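Deseasin MCP-01 (Pseudoalteromonas sp., PDB 3VV3) degrades collagen as a bacterial serine protease of the subtilisin family, probably cleaving peptide bonds with a Ser-His-Asp catalytic triad. Local coordinates at residues 281-286 with 296-301. Numbering follows the deposited sequence.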
loop_
_atom_site.group_PDB
_atom_site.type_symbol
_atom_site.label_atom_id
_atom_site.label_comp_id
_atom_site.label_asym_id
_atom_site.label_seq_id
_atom_site.Cartn_x
_atom_site.Cartn_y
_atom_site.Cartn_z
ATOM N N ALA A 281 9.136 -10.967 -19.886
ATOM C CA ALA A 281 8.641 -10.583 -21.210
ATOM C C ALA A 281 9.787 -10.188 -22.142
ATOM O O ALA A 281 9.774 -10.527 -23.328
ATOM C CB ALA A 281 7.622 -9.460 -21.102
ATOM N N LEU A 282 10.773 -9.467 -21.610
ATOM C CA LEU A 282 11.928 -9.067 -22.420
ATOM C C LEU A 282 12.724 -10.282 -22.898
ATOM O O LEU A 282 13.134 -10.353 -24.064
ATOM C CB LEU A 282 12.835 -8.087 -21.652
ATOM C CG LEU A 282 13.839 -7.327 -22.534
ATOM C CD1 LEU A 282 13.088 -6.556 -23.616
ATOM C CD2 LEU A 282 14.680 -6.370 -21.706
ATOM N N VAL A 283 12.924 -11.246 -22.006
ATOM C CA VAL A 283 13.589 -12.496 -22.361
ATOM C C VAL A 283 12.839 -13.202 -23.499
ATOM O O VAL A 283 13.448 -13.701 -24.441
ATOM C CB VAL A 283 13.703 -13.445 -21.145
ATOM C CG1 VAL A 283 14.118 -14.841 -21.590
ATOM C CG2 VAL A 283 14.692 -12.889 -20.106
ATOM N N LEU A 284 11.513 -13.230 -23.410
ATOM C CA LEU A 284 10.709 -13.928 -24.411
ATOM C C LEU A 284 10.699 -13.187 -25.747
ATOM O O LEU A 284 10.239 -13.725 -26.757
ATOM C CB LEU A 284 9.285 -14.139 -23.902
ATOM C CG LEU A 284 9.128 -15.175 -22.787
ATOM C CD1 LEU A 284 7.721 -15.092 -22.177
ATOM C CD2 LEU A 284 9.395 -16.571 -23.326
ATOM N N SER A 285 11.201 -11.955 -25.764
ATOM C CA SER A 285 11.344 -11.238 -27.037
ATOM C C SER A 285 12.635 -11.667 -27.731
ATOM O O SER A 285 12.828 -11.406 -28.924
ATOM C CB SER A 285 11.314 -9.715 -26.846
ATOM O OG SER A 285 12.553 -9.238 -26.333
ATOM N N VAL A 286 13.509 -12.329 -26.979
ATOM C CA VAL A 286 14.806 -12.797 -27.488
ATOM C C VAL A 286 14.811 -14.313 -27.743
ATOM O O VAL A 286 15.381 -14.796 -28.725
ATOM C CB VAL A 286 15.951 -12.408 -26.511
ATOM C CG1 VAL A 286 17.257 -13.082 -26.894
ATOM C CG2 VAL A 286 16.122 -10.884 -26.460
ATOM N N LYS A 296 11.903 -19.395 -15.761
ATOM C CA LYS A 296 11.957 -19.113 -14.337
ATOM C C LYS A 296 13.373 -19.278 -13.811
ATOM O O LYS A 296 13.895 -18.393 -13.134
ATOM C CB LYS A 296 11.008 -20.032 -13.568
ATOM C CG LYS A 296 11.179 -19.948 -12.045
ATOM C CD LYS A 296 10.135 -20.800 -11.326
ATOM C CE LYS A 296 10.471 -20.988 -9.847
ATOM N NZ LYS A 296 9.471 -21.862 -9.187
ATOM N N GLU A 297 13.994 -20.408 -14.133
ATOM C CA GLU A 297 15.325 -20.713 -13.613
ATOM C C GLU A 297 16.366 -19.766 -14.190
ATOM O O GLU A 297 17.340 -19.416 -13.517
ATOM C CB GLU A 297 15.692 -22.180 -13.868
ATOM C CG GLU A 297 14.835 -23.154 -13.065
ATOM C CD GLU A 297 15.385 -24.572 -13.049
ATOM O OE1 GLU A 297 16.073 -24.971 -14.017
ATOM O OE2 GLU A 297 15.117 -25.292 -12.062
ATOM N N LEU A 298 16.154 -19.336 -15.428
ATOM C CA LEU A 298 17.064 -18.390 -16.056
ATOM C C LEU A 298 17.035 -17.035 -15.344
ATOM O O LEU A 298 18.076 -16.424 -15.095
ATOM C CB LEU A 298 16.718 -18.220 -17.537
ATOM C CG LEU A 298 17.585 -17.240 -18.322
ATOM C CD1 LEU A 298 17.869 -17.803 -19.709
ATOM C CD2 LEU A 298 16.911 -15.893 -18.417
ATOM N N LEU A 299 15.837 -16.560 -15.025
ATOM C CA LEU A 299 15.702 -15.305 -14.289
ATOM C C LEU A 299 16.406 -15.398 -12.941
ATOM O O LEU A 299 17.095 -14.463 -12.512
ATOM C CB LEU A 299 14.221 -14.938 -14.131
ATOM C CG LEU A 299 13.554 -14.531 -15.451
ATOM C CD1 LEU A 299 12.015 -14.580 -15.346
ATOM C CD2 LEU A 299 14.034 -13.152 -15.889
ATOM N N MET A 300 16.245 -16.537 -12.274
ATOM C CA MET A 300 16.890 -16.768 -10.985
ATOM C C MET A 300 18.416 -16.857 -11.102
ATOM O O MET A 300 19.147 -16.185 -10.376
ATOM C CB MET A 300 16.330 -18.035 -10.340
ATOM C CG MET A 300 14.870 -17.872 -9.896
ATOM S SD MET A 300 14.058 -19.415 -9.449
ATOM C CE MET A 300 14.962 -19.898 -7.972
ATOM N N SER A 301 18.893 -17.671 -12.035
ATOM C CA SER A 301 20.321 -17.965 -12.097
ATOM C C SER A 301 21.127 -16.817 -12.685
ATOM O O SER A 301 22.305 -16.664 -12.371
ATOM C CB SER A 301 20.574 -19.261 -12.884
ATOM O OG SER A 301 20.200 -19.114 -14.243
#
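Val283 meets Leu298 and Leu299 in a small, purely apolar helix-to-helix contact of the subtilisin-like alpha/beta fold, between the C-terminal part of helix 269-284 and the last turns of helix 292-301. The other end of helix 269-284 probably carries the catalytic serine, as in other subtilases, so this packing lies at the end remote from it. The backbones stay well apart, with 8.8 Å between CA of Val283 and CA of Leu299, and the side chains bridge the gap through methyl groups. CG2 of Val283 makes the nearest approach, 4.1 Å to CD2 of Leu298, with CG1 slightly farther from the same methyl; chi1 of 168° puts CG1 anti to the backbone N and leaves CG2 anti to the carbonyl carbon. The valine and Leu298 side chains run antiparallel alongside each other. CD2 of Leu299 comes up at 4.3 Å from CG2 of Val283, although the CB of this leucine does not aim at the valine, so the one methyl is shared by two consecutive leucines. Helix 321-327 helps cover the contact, its Ala324 touching both Val283 and Leu298, while Leu299 also packs on Leu223 of strand 222-228 of the large parallel sheet. Leu282 O accepts from both N and OG of Ser285; the hydroxyl lies in the carbonyl plane on a lone pair, with OG 2.6 Å from Leu282 O.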